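Local coordinates for TsrD (PDB 5X7L), which belongs to the SnoaL-like polyketide cyclase family of the NTF2 clan, small proteins with a cone-shaped alpha+beta fold, at residues Q11-F16 / A80-S85. Numbering follows the deposited sequence.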
loop_
_atom_site.group_PDB
_atom_site.type_symbol
_atom_site.label_atom_id
_atom_site.label_comp_id
_atom_site.label_asym_id
_atom_site.label_seq_id
_atom_site.Cartn_x
_atom_site.Cartn_y
_atom_site.Cartn_z
ATOM N N GLN B 11 8.929 7.278 -17.534
ATOM C CA GLN B 11 10.362 7.081 -17.740
ATOM C C GLN B 11 11.106 6.935 -16.413
ATOM O O GLN B 11 12.004 6.102 -16.302
ATOM C CB GLN B 11 10.966 8.224 -18.560
ATOM C CG GLN B 11 12.448 8.042 -18.870
ATOM C CD GLN B 11 12.733 6.803 -19.705
ATOM O OE1 GLN B 11 13.091 5.750 -19.175
ATOM N NE2 GLN B 11 12.575 6.926 -21.019
ATOM N N LEU B 12 10.739 7.739 -15.413
ATOM C CA LEU B 12 11.311 7.582 -14.072
ATOM C C LEU B 12 11.078 6.164 -13.566
ATOM O O LEU B 12 11.989 5.528 -13.036
ATOM C CB LEU B 12 10.714 8.577 -13.070
ATOM C CG LEU B 12 10.936 10.076 -13.286
ATOM C CD1 LEU B 12 10.276 10.856 -12.158
ATOM C CD2 LEU B 12 12.413 10.420 -13.376
HETATM N N MSE B 13 9.856 5.673 -13.736
HETATM C CA MSE B 13 9.516 4.334 -13.263
HETATM C C MSE B 13 10.294 3.260 -13.992
HETATM O O MSE B 13 10.671 2.264 -13.385
HETATM C CB MSE B 13 8.021 4.058 -13.405
HETATM C CG MSE B 13 7.172 4.822 -12.398
HETATM SE SE MSE B 13 7.692 4.503 -10.535
HETATM C CE MSE B 13 7.771 2.547 -10.552
ATOM N N GLU B 14 10.548 3.444 -15.286
ATOM C CA GLU B 14 11.344 2.464 -16.030
ATOM C C GLU B 14 12.744 2.344 -15.429
ATOM O O GLU B 14 13.270 1.242 -15.266
ATOM C CB GLU B 14 11.426 2.827 -17.515
ATOM C CG GLU B 14 10.118 2.632 -18.263
ATOM N N HIS B 15 13.338 3.478 -15.077
ATOM C CA HIS B 15 14.640 3.463 -14.421
ATOM C C HIS B 15 14.574 2.828 -13.038
ATOM O O HIS B 15 15.465 2.069 -12.663
ATOM C CB HIS B 15 15.213 4.874 -14.317
ATOM C CG HIS B 15 15.785 5.383 -15.600
ATOM N ND1 HIS B 15 16.929 4.859 -16.160
ATOM C CD2 HIS B 15 15.377 6.369 -16.433
ATOM C CE1 HIS B 15 17.205 5.501 -17.281
ATOM N NE2 HIS B 15 16.278 6.422 -17.470
ATOM N N PHE B 16 13.525 3.141 -12.283
ATOM C CA PHE B 16 13.363 2.578 -10.944
ATOM C C PHE B 16 13.312 1.051 -11.015
ATOM O O PHE B 16 14.030 0.357 -10.295
ATOM C CB PHE B 16 12.100 3.132 -10.282
ATOM C CG PHE B 16 11.900 2.670 -8.866
ATOM C CD1 PHE B 16 12.549 3.306 -7.818
ATOM C CD2 PHE B 16 11.059 1.606 -8.580
ATOM C CE1 PHE B 16 12.363 2.886 -6.510
ATOM C CE2 PHE B 16 10.870 1.181 -7.278
ATOM C CZ PHE B 16 11.523 1.821 -6.240
ATOM N N ALA B 80 2.911 3.867 -7.623
ATOM C CA ALA B 80 3.254 2.645 -8.340
ATOM C C ALA B 80 2.815 1.428 -7.536
ATOM O O ALA B 80 3.293 1.211 -6.421
ATOM C CB ALA B 80 4.753 2.593 -8.606
ATOM N N ARG B 81 1.888 0.654 -8.094
ATOM C CA ARG B 81 1.542 -0.644 -7.531
ATOM C C ARG B 81 2.395 -1.684 -8.239
ATOM O O ARG B 81 2.406 -1.744 -9.471
ATOM C CB ARG B 81 0.055 -0.956 -7.711
ATOM C CG ARG B 81 -0.339 -2.305 -7.127
ATOM C CD ARG B 81 -1.835 -2.478 -6.984
ATOM N NE ARG B 81 -2.541 -2.505 -8.262
ATOM C CZ ARG B 81 -2.696 -3.587 -9.024
ATOM N NH1 ARG B 81 -2.171 -4.754 -8.661
ATOM N NH2 ARG B 81 -3.379 -3.503 -10.161
HETATM N N MSE B 82 3.111 -2.496 -7.466
HETATM C CA MSE B 82 4.114 -3.403 -8.016
HETATM C C MSE B 82 4.021 -4.782 -7.402
HETATM O O MSE B 82 3.400 -4.975 -6.351
HETATM C CB MSE B 82 5.516 -2.825 -7.793
HETATM C CG MSE B 82 5.740 -1.545 -8.591
HETATM SE SE MSE B 82 7.418 -0.648 -8.157
HETATM C CE MSE B 82 6.848 0.168 -6.484
ATOM N N THR B 83 4.641 -5.741 -8.085
ATOM C CA THR B 83 4.793 -7.105 -7.601
ATOM C C THR B 83 6.286 -7.409 -7.506
ATOM O O THR B 83 7.038 -7.160 -8.449
ATOM C CB THR B 83 4.097 -8.115 -8.531
ATOM O OG1 THR B 83 2.691 -7.852 -8.543
ATOM C CG2 THR B 83 4.324 -9.541 -8.051
ATOM N N PHE B 84 6.695 -7.953 -6.364
ATOM C CA PHE B 84 8.094 -8.200 -6.033
ATOM C C PHE B 84 8.257 -9.687 -5.751
ATOM O O PHE B 84 7.594 -10.226 -4.859
ATOM C CB PHE B 84 8.464 -7.354 -4.814
ATOM C CG PHE B 84 9.867 -7.542 -4.312
ATOM C CD1 PHE B 84 10.957 -7.403 -5.158
ATOM C CD2 PHE B 84 10.098 -7.791 -2.965
ATOM C CE1 PHE B 84 12.246 -7.547 -4.673
ATOM C CE2 PHE B 84 11.384 -7.935 -2.476
ATOM C CZ PHE B 84 12.459 -7.815 -3.331
ATOM N N SER B 85 9.112 -10.357 -6.519
ATOM C CA SER B 85 9.267 -11.802 -6.388
ATOM C C SER B 85 10.720 -12.219 -6.549
ATOM O O SER B 85 11.556 -11.449 -7.026
ATOM C CB SER B 85 8.398 -12.538 -7.414
ATOM O OG SER B 85 8.824 -12.265 -8.737
#
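M13 and F16 of helix segment 11-16 face A80 and M82 of strand segment 80-85, with the two axes 11.7 Å apart at closest approach and 28° from parallel. The backbones come nearest at M13 and A80, whose CA atoms are 8.1 Å apart. The gap is bridged by side chains alone. All four touching residues are buried, and they meet through apolar side-chain atoms. M13 and M82 are both selenomethionine. The M13 chain is bent at its second and third torsions, which brings its methyl end round to the strand. M13 CE lies 3.6 Å from A80 CB, while M13 SE is 4.0 Å from the same CB. M13 CE also reaches M82 SE, at 4.0 Å. This contact packs helix 6-22 against the curved antiparallel sheet, as in the cone-shaped alpha+beta fold of the NTF2 clan. Strand 77-88 is an inner strand of that sheet, between 61-74 and 101-113. A80 and M82 pair by backbone hydrogen bonds with D108 and L106 of strand 101-113, respectively, and the M82 side chain rests on both residues. On the helix, F16 sits one turn after M13. CG of F16 is anti to the backbone N (chi1 -176°), and the ring reaches out toward the sheet. F16 CE2 is 4.0 Å from M82 SE. M82 SE is 5.2 Å from the centroid of the F16 ring and approaches obliquely, in a Met-aromatic contact. The F16 and M82 side chains cross at about a right angle. F110 meets the F16 ring edge-to-face, and a bound isopropyl alcohol lies close by. On the strand, R81 alternates with A80 and M82 and makes a cation-pi contact with W121 of the second subunit.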